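Local coordinates for uncharacterized protein (Clostridium sporogenes, PDB 4Q0Y) that is of unknown function but adopts a Hot Dog, thioesterase-like fold, an antiparallel sheet packed against helices, at residues F14-F19 with A61-F66; E50-I55 with K117-I122; I93-G96 with K101-I104. All coordinates share one frame; numbering follows the deposited sequence.

Interaction 1 of 3, residues F14-F19 with A61-F66; sequences FKFNSF and ANIESF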
ATOM      1  N   PHE B  14       1.720   8.978  21.167  1.00 13.96           N
ATOM      2  CA  PHE B  14       2.251   9.364  22.482  1.00 13.20           C
ATOM      3  C   PHE B  14       3.462  10.272  22.326  1.00 12.60           C
ATOM      4  O   PHE B  14       4.154  10.209  21.297  1.00 14.26           O
ATOM      5  CB  PHE B  14       2.682   8.136  23.280  1.00 12.84           C
ATOM      6  CG  PHE B  14       1.586   7.119  23.493  1.00 14.79           C
ATOM      7  CD1 PHE B  14       1.298   6.147  22.493  1.00 13.99           C
ATOM      8  CD2 PHE B  14       0.857   7.095  24.677  1.00 15.93           C
ATOM      9  CE1 PHE B  14       0.305   5.196  22.679  1.00 15.96           C
ATOM     10  CE2 PHE B  14      -0.148   6.135  24.852  1.00 15.67           C
ATOM     11  CZ  PHE B  14      -0.420   5.195  23.856  1.00 14.74           C
ATOM     12  N   LYS B  15       3.734  11.076  23.353  1.00 14.62           N
ATOM     13  CA  LYS B  15       4.868  11.981  23.341  1.00 15.80           C
ATOM     14  C   LYS B  15       6.169  11.192  23.364  1.00 14.67           C
ATOM     15  O   LYS B  15       6.307  10.250  24.132  1.00 16.50           O
ATOM     16  CB  LYS B  15       4.813  12.940  24.522  1.00 19.24           C
ATOM     17  CG  LYS B  15       5.866  14.016  24.493  1.00 23.03           C
ATOM     18  CD  LYS B  15       5.544  15.049  25.556  1.00 31.02           C
ATOM     19  CE  LYS B  15       6.572  16.130  25.591  1.00 36.76           C
ATOM     20  NZ  LYS B  15       6.709  16.823  24.282  1.00 37.92           N
ATOM     21  N   PHE B  16       7.113  11.568  22.508  1.00 15.38           N
ATOM     22  CA  PHE B  16       8.419  10.909  22.443  1.00 15.43           C
ATOM     23  C   PHE B  16       9.228  11.410  23.636  1.00 16.25           C
ATOM     24  O   PHE B  16       9.812  12.488  23.574  1.00 19.73           O
ATOM     25  CB  PHE B  16       9.087  11.230  21.091  1.00 16.50           C
ATOM     26  CG  PHE B  16      10.185  10.283  20.700  1.00 16.01           C
ATOM     27  CD1 PHE B  16      11.295  10.074  21.532  1.00 18.66           C
ATOM     28  CD2 PHE B  16      10.154   9.654  19.460  1.00 16.74           C
ATOM     29  CE1 PHE B  16      12.317   9.214  21.146  1.00 17.47           C
ATOM     30  CE2 PHE B  16      11.192   8.800  19.061  1.00 17.63           C
ATOM     31  CZ  PHE B  16      12.248   8.569  19.917  1.00 17.70           C
ATOM     32  N   ASN B  17       9.255  10.652  24.737  1.00 14.61           N
ATOM     33  CA  ASN B  17       9.956  11.085  25.973  1.00 15.61           C
ATOM     34  C   ASN B  17      11.071  10.132  26.427  1.00 16.23           C
ATOM     35  O   ASN B  17      11.566  10.247  27.547  1.00 17.30           O
ATOM     36  CB  ASN B  17       8.934  11.318  27.105  1.00 17.38           C
ATOM     37  CG  ASN B  17       8.194  10.058  27.502  1.00 16.68           C
ATOM     38  OD1 ASN B  17       8.462   8.970  26.994  1.00 17.38           O
ATOM     39  ND2 ASN B  17       7.186  10.216  28.337  1.00 17.30           N
ATOM     40  N   SER B  18      11.426   9.174  25.574  1.00 17.20           N
ATOM     41  CA  SER B  18      12.414   8.148  25.906  1.00 17.44           C
ATOM     42  C   SER B  18      12.829   7.408  24.649  1.00 17.40           C
ATOM     43  O   SER B  18      12.037   7.274  23.724  1.00 16.72           O
ATOM     44  CB  SER B  18      11.818   7.136  26.890  1.00 16.89           C
ATOM     45  OG  SER B  18      12.722   6.106  27.222  1.00 17.72           O
ATOM     46  N   PHE B  19      14.082   6.945  24.622  1.00 19.34           N
ATOM     47  CA  PHE B  19      14.570   6.021  23.577  1.00 18.27           C
ATOM     48  C   PHE B  19      14.586   4.558  24.055  1.00 18.73           C
ATOM     49  O   PHE B  19      15.054   3.692  23.318  1.00 18.53           O
ATOM     50  CB  PHE B  19      15.966   6.458  23.081  1.00 20.61           C
ATOM     51  CG  PHE B  19      15.927   7.509  22.008  1.00 25.72           C
ATOM     52  CD1 PHE B  19      15.830   7.137  20.671  1.00 31.59           C
ATOM     53  CD2 PHE B  19      15.991   8.869  22.335  1.00 33.84           C
ATOM     54  CE1 PHE B  19      15.792   8.106  19.670  1.00 36.97           C
ATOM     55  CE2 PHE B  19      15.950   9.849  21.336  1.00 33.93           C
ATOM     56  CZ  PHE B  19      15.842   9.460  20.000  1.00 36.12           C
ATOM     57  N   ALA B  61      20.435   9.917  17.954  1.00 19.88           N
ATOM     58  CA  ALA B  61      19.367  10.700  17.351  1.00 19.42           C
ATOM     59  C   ALA B  61      18.704  11.457  18.474  1.00 19.88           C
ATOM     60  O   ALA B  61      18.695  11.010  19.629  1.00 20.95           O
ATOM     61  CB  ALA B  61      18.343   9.823  16.678  1.00 21.27           C
ATOM     62  N   ASN B  62      18.198  12.627  18.130  1.00 22.89           N
ATOM     63  CA  ASN B  62      17.335  13.346  19.029  1.00 22.18           C
ATOM     64  C   ASN B  62      16.170  13.941  18.288  1.00 21.90           C
ATOM     65  O   ASN B  62      16.217  14.291  17.085  1.00 23.04           O
ATOM     66  CB  ASN B  62      18.112  14.431  19.772  1.00 25.18           C
ATOM     67  CG  ASN B  62      18.790  15.387  18.835  1.00 25.92           C
ATOM     68  OD1 ASN B  62      18.118  16.039  18.055  1.00 29.68           O
ATOM     69  ND2 ASN B  62      20.123  15.474  18.894  1.00 27.05           N
ATOM     70  N   ILE B  63      15.165  14.179  19.103  1.00 22.22           N
ATOM     71  CA  ILE B  63      13.872  14.536  18.571  1.00 21.06           C
ATOM     72  C   ILE B  63      13.810  15.919  17.935  1.00 21.66           C
ATOM     73  O   ILE B  63      13.060  16.114  16.983  1.00 23.02           O
ATOM     74  CB  ILE B  63      12.765  14.329  19.603  1.00 25.71           C
ATOM     75  CG1 ILE B  63      12.877  15.294  20.800  1.00 29.79           C
ATOM     76  CG2 ILE B  63      12.784  12.872  20.039  1.00 29.49           C
ATOM     77  CD1 ILE B  63      11.691  15.210  21.732  1.00 36.88           C
ATOM     78  N   GLU B  64      14.632  16.847  18.412  1.00 19.05           N
ATOM     79  CA  GLU B  64      14.650  18.203  17.886  1.00 20.10           C
ATOM     80  C   GLU B  64      15.103  18.282  16.434  1.00 20.00           C
ATOM     81  O   GLU B  64      14.842  19.283  15.772  1.00 20.47           O
ATOM     82  CB  GLU B  64      15.527  19.118  18.733  1.00 23.28           C
ATOM     83  CG  GLU B  64      15.113  19.302  20.184  1.00 24.46           C
ATOM     84  CD  GLU B  64      15.576  18.217  21.140  1.00 27.02           C
ATOM     85  OE1 GLU B  64      16.331  17.293  20.775  1.00 27.59           O
ATOM     86  OE2 GLU B  64      15.162  18.289  22.288  1.00 29.80           O
ATOM     87  N   SER B  65      15.796  17.239  15.951  1.00 19.16           N
ATOM     88  CA  SER B  65      16.280  17.165  14.575  1.00 20.12           C
ATOM     89  C   SER B  65      15.203  16.794  13.551  1.00 19.09           C
ATOM     90  O   SER B  65      15.466  16.834  12.378  1.00 19.57           O
ATOM     91  CB  SER B  65      17.422  16.134  14.486  1.00 20.91           C
ATOM     92  OG  SER B  65      18.461  16.455  15.418  1.00 21.86           O
ATOM     93  N   PHE B  66      13.993  16.469  13.996  1.00 18.24           N
ATOM     94  CA  PHE B  66      12.926  15.954  13.139  1.00 18.23           C
ATOM     95  C   PHE B  66      11.671  16.821  13.192  1.00 18.79           C
ATOM     96  O   PHE B  66      11.405  17.484  14.197  1.00 18.47           O
ATOM     97  CB  PHE B  66      12.590  14.531  13.570  1.00 14.96           C
ATOM     98  CG  PHE B  66      13.714  13.568  13.345  1.00 15.14           C
ATOM     99  CD1 PHE B  66      14.692  13.397  14.319  1.00 15.72           C
ATOM    100  CD2 PHE B  66      13.801  12.841  12.157  1.00 15.95           C
ATOM    101  CE1 PHE B  66      15.766  12.518  14.109  1.00 16.93           C
ATOM    102  CE2 PHE B  66      14.859  11.959  11.941  1.00 16.81           C
ATOM    103  CZ  PHE B  66      15.852  11.822  12.911  1.00 17.29           C
TER

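Interaction 2 of 3, residues E50-I55 with K117-I122; sequences EGIKKI and KNNTNI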
ATOM      1  N   GLU B  50      13.038  -0.470  -2.088  1.00 27.26           N
ATOM      2  CA  GLU B  50      14.305   0.232  -2.359  1.00 29.11           C
ATOM      3  C   GLU B  50      14.463   1.518  -1.540  1.00 28.31           C
ATOM      4  O   GLU B  50      15.589   1.944  -1.304  1.00 29.14           O
ATOM      5  CB  GLU B  50      14.464   0.538  -3.843  1.00 34.55           C
ATOM      6  CG  GLU B  50      14.772  -0.721  -4.672  1.00 44.18           C
ATOM      7  CD  GLU B  50      16.265  -1.010  -4.865  1.00 52.38           C
ATOM      8  OE1 GLU B  50      17.105  -0.579  -4.040  1.00 56.87           O
ATOM      9  OE2 GLU B  50      16.610  -1.687  -5.861  1.00 64.44           O
ATOM     10  N   GLY B  51      13.355   2.098  -1.074  1.00 22.74           N
ATOM     11  CA  GLY B  51      13.365   3.332  -0.258  1.00 24.65           C
ATOM     12  C   GLY B  51      13.414   3.146   1.251  1.00 22.64           C
ATOM     13  O   GLY B  51      13.198   4.110   1.991  1.00 23.88           O
ATOM     14  N   ILE B  52      13.565   1.900   1.721  1.00 18.79           N
ATOM     15  CA  ILE B  52      13.602   1.591   3.159  1.00 17.76           C
ATOM     16  C   ILE B  52      14.808   0.654   3.350  1.00 18.53           C
ATOM     17  O   ILE B  52      15.075  -0.213   2.503  1.00 19.14           O
ATOM     18  CB  ILE B  52      12.262   0.972   3.705  1.00 18.83           C
ATOM     19  CG1 ILE B  52      11.045   1.876   3.409  1.00 19.27           C
ATOM     20  CG2 ILE B  52      12.358   0.698   5.206  1.00 19.44           C
ATOM     21  CD1 ILE B  52       9.688   1.272   3.717  1.00 18.17           C
ATOM     22  N   LYS B  53      15.561   0.879   4.420  1.00 17.04           N
ATOM     23  CA  LYS B  53      16.760   0.060   4.710  1.00 17.84           C
ATOM     24  C   LYS B  53      16.813  -0.267   6.186  1.00 17.12           C
ATOM     25  O   LYS B  53      16.672   0.638   7.015  1.00 15.97           O
ATOM     26  CB  LYS B  53      18.039   0.777   4.302  1.00 19.72           C
ATOM     27  CG  LYS B  53      19.286  -0.114   4.306  1.00 23.68           C
ATOM     28  CD  LYS B  53      20.603   0.630   4.130  1.00 26.98           C
ATOM     29  CE  LYS B  53      21.831  -0.252   4.372  1.00 28.86           C
ATOM     30  NZ  LYS B  53      21.955  -1.533   3.637  1.00 29.72           N
ATOM     31  N   LYS B  54      17.033  -1.551   6.505  1.00 17.59           N
ATOM     32  CA  LYS B  54      17.323  -1.967   7.892  1.00 17.73           C
ATOM     33  C   LYS B  54      18.687  -1.424   8.312  1.00 19.10           C
ATOM     34  O   LYS B  54      19.673  -1.559   7.589  1.00 18.71           O
ATOM     35  CB  LYS B  54      17.304  -3.494   8.035  1.00 20.41           C
ATOM     36  CG  LYS B  54      17.325  -3.995   9.482  1.00 22.82           C
ATOM     37  CD  LYS B  54      17.442  -5.522   9.559  1.00 27.56           C
ATOM     38  CE  LYS B  54      16.134  -6.210   9.171  1.00 35.08           C
ATOM     39  NZ  LYS B  54      16.254  -7.697   9.170  1.00 43.77           N
ATOM     40  N   ILE B  55      18.752  -0.829   9.494  1.00 18.30           N
ATOM     41  CA  ILE B  55      19.975  -0.169   9.975  1.00 19.65           C
ATOM     42  C   ILE B  55      20.128  -0.392  11.462  1.00 18.49           C
ATOM     43  O   ILE B  55      19.161  -0.762  12.143  1.00 18.40           O
ATOM     44  CB  ILE B  55      19.923   1.363   9.755  1.00 22.23           C
ATOM     45  CG1 ILE B  55      18.666   1.996  10.367  1.00 23.75           C
ATOM     46  CG2 ILE B  55      19.999   1.677   8.289  1.00 28.38           C
ATOM     47  CD1 ILE B  55      18.871   3.442  10.751  1.00 28.31           C
ATOM     48  N   LYS B 117      13.268  10.028   1.211  1.00 18.62           N
ATOM     49  CA  LYS B 117      12.416  11.227   1.072  1.00 20.95           C
ATOM     50  C   LYS B 117      10.960  10.941   0.663  1.00 20.64           C
ATOM     51  O   LYS B 117      10.062  11.547   1.226  1.00 21.42           O
ATOM     52  CB  LYS B 117      13.034  12.240   0.134  1.00 23.80           C
ATOM     53  CG  LYS B 117      14.269  12.885   0.700  1.00 27.84           C
ATOM     54  CD  LYS B 117      14.860  13.886  -0.285  1.00 34.86           C
ATOM     55  CE  LYS B 117      16.129  14.482   0.277  1.00 40.34           C
ATOM     56  NZ  LYS B 117      16.850  15.352  -0.685  1.00 49.54           N
ATOM     57  N   ASN B 118      10.752  10.032  -0.299  1.00 21.45           N
ATOM     58  CA  ASN B 118       9.391   9.602  -0.730  1.00 23.63           C
ATOM     59  C   ASN B 118       8.520   9.109   0.439  1.00 21.70           C
ATOM     60  O   ASN B 118       7.370   9.575   0.661  1.00 20.73           O
ATOM     61  CB  ASN B 118       9.461   8.512  -1.839  1.00 25.76           C
ATOM     62  CG  ASN B 118       9.865   9.053  -3.207  1.00 33.47           C
ATOM     63  OD1 ASN B 118       9.909  10.262  -3.459  1.00 34.77           O
ATOM     64  ND2 ASN B 118      10.139   8.129  -4.124  1.00 38.16           N
ATOM     65  N   ASN B 119       9.090   8.201   1.224  1.00 18.62           N
ATOM     66  CA  ASN B 119       8.425   7.696   2.422  1.00 17.14           C
ATOM     67  C   ASN B 119       8.229   8.742   3.510  1.00 15.17           C
ATOM     68  O   ASN B 119       7.180   8.772   4.173  1.00 15.79           O
ATOM     69  CB  ASN B 119       9.157   6.465   2.966  1.00 19.13           C
ATOM     70  CG  ASN B 119       8.826   5.239   2.153  1.00 23.46           C
ATOM     71  OD1 ASN B 119       7.656   4.841   2.106  1.00 27.41           O
ATOM     72  ND2 ASN B 119       9.815   4.649   1.512  1.00 24.36           N
ATOM     73  N   THR B 120       9.218   9.604   3.698  1.00 16.37           N
ATOM     74  CA  THR B 120       9.098  10.718   4.642  1.00 15.79           C
ATOM     75  C   THR B 120       7.924  11.626   4.285  1.00 16.94           C
ATOM     76  O   THR B 120       7.192  12.035   5.186  1.00 16.93           O
ATOM     77  CB  THR B 120      10.417  11.514   4.715  1.00 18.63           C
ATOM     78  OG1 THR B 120      11.388  10.679   5.328  1.00 17.01           O
ATOM     79  CG2 THR B 120      10.291  12.802   5.540  1.00 19.68           C
ATOM     80  N   ASN B 121       7.741  11.906   2.998  1.00 17.50           N
ATOM     81  CA  ASN B 121       6.639  12.751   2.533  1.00 19.96           C
ATOM     82  C   ASN B 121       5.280  12.121   2.902  1.00 17.90           C
ATOM     83  O   ASN B 121       4.367  12.807   3.392  1.00 17.46           O
ATOM     84  CB  ASN B 121       6.784  13.025   1.020  1.00 24.02           C
ATOM     85  CG  ASN B 121       8.018  13.879   0.675  1.00 29.52           C
ATOM     86  OD1 ASN B 121       8.625  14.535   1.531  1.00 34.60           O
ATOM     87  ND2 ASN B 121       8.392  13.861  -0.588  1.00 34.78           N
ATOM     88  N   ILE B 122       5.184  10.799   2.744  1.00 15.86           N
ATOM     89  CA  ILE B 122       3.978  10.044   3.133  1.00 18.15           C
ATOM     90  C   ILE B 122       3.782  10.106   4.669  1.00 15.86           C
ATOM     91  O   ILE B 122       2.670  10.339   5.143  1.00 15.94           O
ATOM     92  CB  ILE B 122       4.022   8.585   2.619  1.00 18.72           C
ATOM     93  CG1 ILE B 122       4.009   8.561   1.086  1.00 22.77           C
ATOM     94  CG2 ILE B 122       2.866   7.752   3.182  1.00 18.61           C
ATOM     95  CD1 ILE B 122       4.459   7.240   0.500  1.00 26.60           C
TER

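Interaction 3 of 3, residues I93-G96 with K101-I104; sequences ILVG and KSYI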
ATOM      1  N   ILE B  93       9.007   6.721  16.300  1.00 12.63           N
ATOM      2  CA  ILE B  93       9.089   7.232  14.929  1.00 13.33           C
ATOM      3  C   ILE B  93       9.665   8.638  14.931  1.00 13.01           C
ATOM      4  O   ILE B  93       9.280   9.451  15.768  1.00 12.33           O
ATOM      5  CB  ILE B  93       7.733   7.106  14.186  1.00 16.09           C
ATOM      6  CG1 ILE B  93       7.921   7.313  12.693  1.00 17.62           C
ATOM      7  CG2 ILE B  93       6.683   8.063  14.742  1.00 16.61           C
ATOM      8  CD1 ILE B  93       6.845   6.655  11.857  1.00 19.64           C
ATOM      9  N   LEU B  94      10.640   8.863  14.035  1.00 13.92           N
ATOM     10  CA  LEU B  94      11.315  10.148  13.869  1.00 13.83           C
ATOM     11  C   LEU B  94      11.151  10.516  12.406  1.00 14.85           C
ATOM     12  O   LEU B  94      11.700   9.839  11.535  1.00 13.39           O
ATOM     13  CB  LEU B  94      12.780   9.998  14.236  1.00 14.38           C
ATOM     14  CG  LEU B  94      13.077   9.568  15.664  1.00 16.55           C
ATOM     15  CD1 LEU B  94      14.557   9.209  15.792  1.00 19.00           C
ATOM     16  CD2 LEU B  94      12.677  10.653  16.648  1.00 17.94           C
ATOM     17  N   VAL B  95      10.363  11.553  12.130  1.00 14.89           N
ATOM     18  CA  VAL B  95       9.932  11.883  10.765  1.00 16.49           C
ATOM     19  C   VAL B  95      10.560  13.189  10.291  1.00 17.16           C
ATOM     20  O   VAL B  95      10.293  14.245  10.879  1.00 16.66           O
ATOM     21  CB  VAL B  95       8.391  12.007  10.642  1.00 15.14           C
ATOM     22  CG1 VAL B  95       7.953  12.325   9.208  1.00 14.65           C
ATOM     23  CG2 VAL B  95       7.699  10.747  11.135  1.00 14.62           C
ATOM     24  N   GLY B  96      11.336  13.122   9.208  1.00 16.78           N
ATOM     25  CA  GLY B  96      11.807  14.302   8.523  1.00 18.71           C
ATOM     26  C   GLY B  96      12.935  15.061   9.172  1.00 19.59           C
ATOM     27  O   GLY B  96      12.719  16.119   9.785  1.00 19.67           O
ATOM     28  N   LYS B 101      15.088  12.365   5.644  1.00 17.25           N
ATOM     29  CA  LYS B 101      14.983  10.958   6.067  1.00 18.68           C
ATOM     30  C   LYS B 101      14.106  10.794   7.307  1.00 16.57           C
ATOM     31  O   LYS B 101      13.879  11.745   8.067  1.00 15.48           O
ATOM     32  CB  LYS B 101      16.382  10.363   6.356  1.00 21.01           C
ATOM     33  CG  LYS B 101      17.350  10.300   5.162  1.00 30.75           C
ATOM     34  CD  LYS B 101      16.827   9.531   3.958  1.00 39.49           C
ATOM     35  CE  LYS B 101      17.790   9.633   2.777  1.00 50.38           C
ATOM     36  NZ  LYS B 101      19.109   9.004   3.048  1.00 55.16           N
ATOM     37  N   SER B 102      13.615   9.580   7.499  1.00 14.77           N
ATOM     38  CA  SER B 102      12.861   9.213   8.678  1.00 13.94           C
ATOM     39  C   SER B 102      13.346   7.897   9.231  1.00 14.81           C
ATOM     40  O   SER B 102      13.993   7.138   8.512  1.00 14.64           O
ATOM     41  CB  SER B 102      11.358   9.117   8.366  1.00 14.75           C
ATOM     42  OG  SER B 102      10.866  10.357   7.899  1.00 16.03           O
ATOM     43  N   TYR B 103      13.011   7.633  10.491  1.00 14.98           N
ATOM     44  CA  TYR B 103      13.395   6.404  11.190  1.00 14.20           C
ATOM     45  C   TYR B 103      12.208   5.785  11.912  1.00 14.04           C
ATOM     46  O   TYR B 103      11.412   6.491  12.516  1.00 14.25           O
ATOM     47  CB  TYR B 103      14.481   6.669  12.204  1.00 14.32           C
ATOM     48  CG  TYR B 103      15.744   7.216  11.577  1.00 17.20           C
ATOM     49  CD1 TYR B 103      15.879   8.580  11.309  1.00 18.96           C
ATOM     50  CD2 TYR B 103      16.773   6.381  11.214  1.00 20.60           C
ATOM     51  CE1 TYR B 103      17.033   9.088  10.703  1.00 22.27           C
ATOM     52  CE2 TYR B 103      17.941   6.872  10.620  1.00 22.28           C
ATOM     53  CZ  TYR B 103      18.061   8.222  10.372  1.00 24.89           C
ATOM     54  OH  TYR B 103      19.207   8.693   9.762  1.00 31.84           O
ATOM     55  N   ILE B 104      12.138   4.450  11.864  1.00 14.70           N
ATOM     56  CA  ILE B 104      11.194   3.663  12.657  1.00 15.36           C
ATOM     57  C   ILE B 104      12.023   2.689  13.507  1.00 15.40           C
ATOM     58  O   ILE B 104      12.851   1.964  12.958  1.00 17.15           O
ATOM     59  CB  ILE B 104      10.207   2.887  11.766  1.00 16.78           C
ATOM     60  CG1 ILE B 104       9.301   3.894  11.029  1.00 15.95           C
ATOM     61  CG2 ILE B 104       9.389   1.883  12.598  1.00 18.67           C
ATOM     62  CD1 ILE B 104       8.470   3.295   9.916  1.00 18.08           C
TER

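Interaction 1 of 3, residues F14-F19 with A61-F66
The methyl CG2 of Ile-63 sits over one face of the Phe-16 ring, a CH-pi contact between two loops at the rim of the Hot Dog-like sheet: one is the loop that follows strand 4-15, and the other, residues 61-66, leads into strand 68-80. The methyl stands 3.8 Å from the ring centroid, 22° off the ring normal, and is displaced toward the rim, where it comes within 3.5 Å of CD1 of Phe-16. With CG anti to the backbone N (chi1 -161°), the Phe-16 ring extends toward the 61-66 loop. No hydrogen bond crosses between the segments; apolar packing is joined by one ring-to-carbonyl contact.

Further along, CZ of Phe-19 comes within 3.3 Å of Ala-61 O, obliquely to the ring, and 4.2 Å from CB of Ala-61. The two phenylalanines also support each other: CE1 of Phe-16 lies over the centre of one face of the Phe-19 ring, while CD1 of Phe-19 lies at the edge of the Phe-16 ring. His-71 makes an edge-to-face contact with Phe-16, and Leu-94 of strand 83-95 touches Phe-16, Ala-61 and Ile-63.

The 3-10 turn at 63-65 shapes the second loop, and Ser-65 OG donates to Asn-62 OD1 at 2.7 Å, tilted 34° from the carbonyl plane.

Interaction 2 of 3, residues E50-I55 with K117-I122
A single asparagine side chain makes this small, partly buried contact, in which Asn-119, in the first turn of helix 117-126, reaches the start of strand 52-55, an outermost strand of the sheet within this chain. The amide nitrogen does all the touching. ND2 donates a weak hydrogen bond to the backbone carbonyl of Gly-51, 3.5 Å from Asn-119 ND2 to Gly-51 O and bent to 138° at the hydrogen. The same nitrogen lies against the aliphatic branch of Ile-52, 3.6 Å from Asn-119 ND2 to Ile-52 CG1 and 4.0 Å from ND2 to CD1, and the two side chains run roughly perpendicular to each other.

The torsions explain the meeting. CG of Asn-119 is anti to its carbonyl carbon (chi1 -78°), which carries the amide across to the strand, while CG1 of Ile-52 lies beside its own backbone N, bringing the longer branch near the helix although the side chain does not start out pointing at it. Gly-51 comes close with its backbone alone.

Around this, Ile-52 packs on Tyr-113 and Leu-115 of strand 112-115, and Asn-119 touches Ile-42 of helix 33-44. Asp-116 ties both sides together: its backbone bonds to that of Gly-51, and its OD1 accepts from Asn-119 N. The contact thus ties the first turn of a helix to an outermost strand of the antiparallel Hot Dog-like sheet.

Interaction 3 of 3, residues I93-G96 with K101-I104
Two nearly straight backbone hydrogen bonds join Leu-94 and Tyr-103, the hydrogen-bonded pair of an antiparallel hairpin: Leu-94 N to Tyr-103 O at 2.9 Å, and Tyr-103 N to Leu-94 O at 2.8 Å. The strand segments 93-95 and 102-104 run at 171° to each other, their axes 4.7 Å apart.

Toward the turn, the N-H of Gly-96 is shared. Gly-96 N donates to Ser-102 OG at 3.1 Å and, weakly, to Lys-101 O. Ser-102 OG lies beside its own backbone N (chi1 -60°), which brings the hydroxyl in next to CA of Val-95 and within range of the Gly-96 N-H. This hydroxyl has a second and stronger partner in Thr-120 OG1 of helix 117-126, and so links the hairpin end to the helix. Lys-101 N bonds in turn to Asp-97 OD1 within the connecting turn.

Side chains alternate between the two faces. Ile-93 and Ile-104 form a non-hydrogen-bonded pair and run alongside each other in the same direction, with Ile-93 CD1 3.8 Å from Ile-104 CG1. The opposite face carries Leu-94 and Tyr-103, whose CB atoms are 4.3 Å apart.

The hairpin lies in the middle of the sheet, with strand 68-80 bonded alongside residues 93-95 and strand 112-115 alongside 102-104; helix 117-126 covers the Ile-93, Val-95 and Ser-102 face through Leu-123, while Phe-66 packs on Leu-94 and Pro-58 touches Tyr-103 on the other.

How the interactions relate
All three interactions reach the same antiparallel sheet, with interaction 3 between the other two in space. Its centre is about 10 Å from that of interaction 1 and about 9 Å from that of interaction 2, whereas interactions 1 and 2 have centres about 19 Å apart and do not touch. Interaction 1 meets the Leu-94 and Tyr-103 face through Phe-16 and Phe-66; interaction 2 meets the other face through Thr-120 and the Tyr-103 face through Ile-55. Along the chain, interactions 1 and 2 interleave, with 50-55 falling between 14-19 and 61-66, and the hairpin forms between 61-66 and 117-122. Loops and Ile-55 cover one face of the Hot Dog-like sheet here, and helix 117-126 the other.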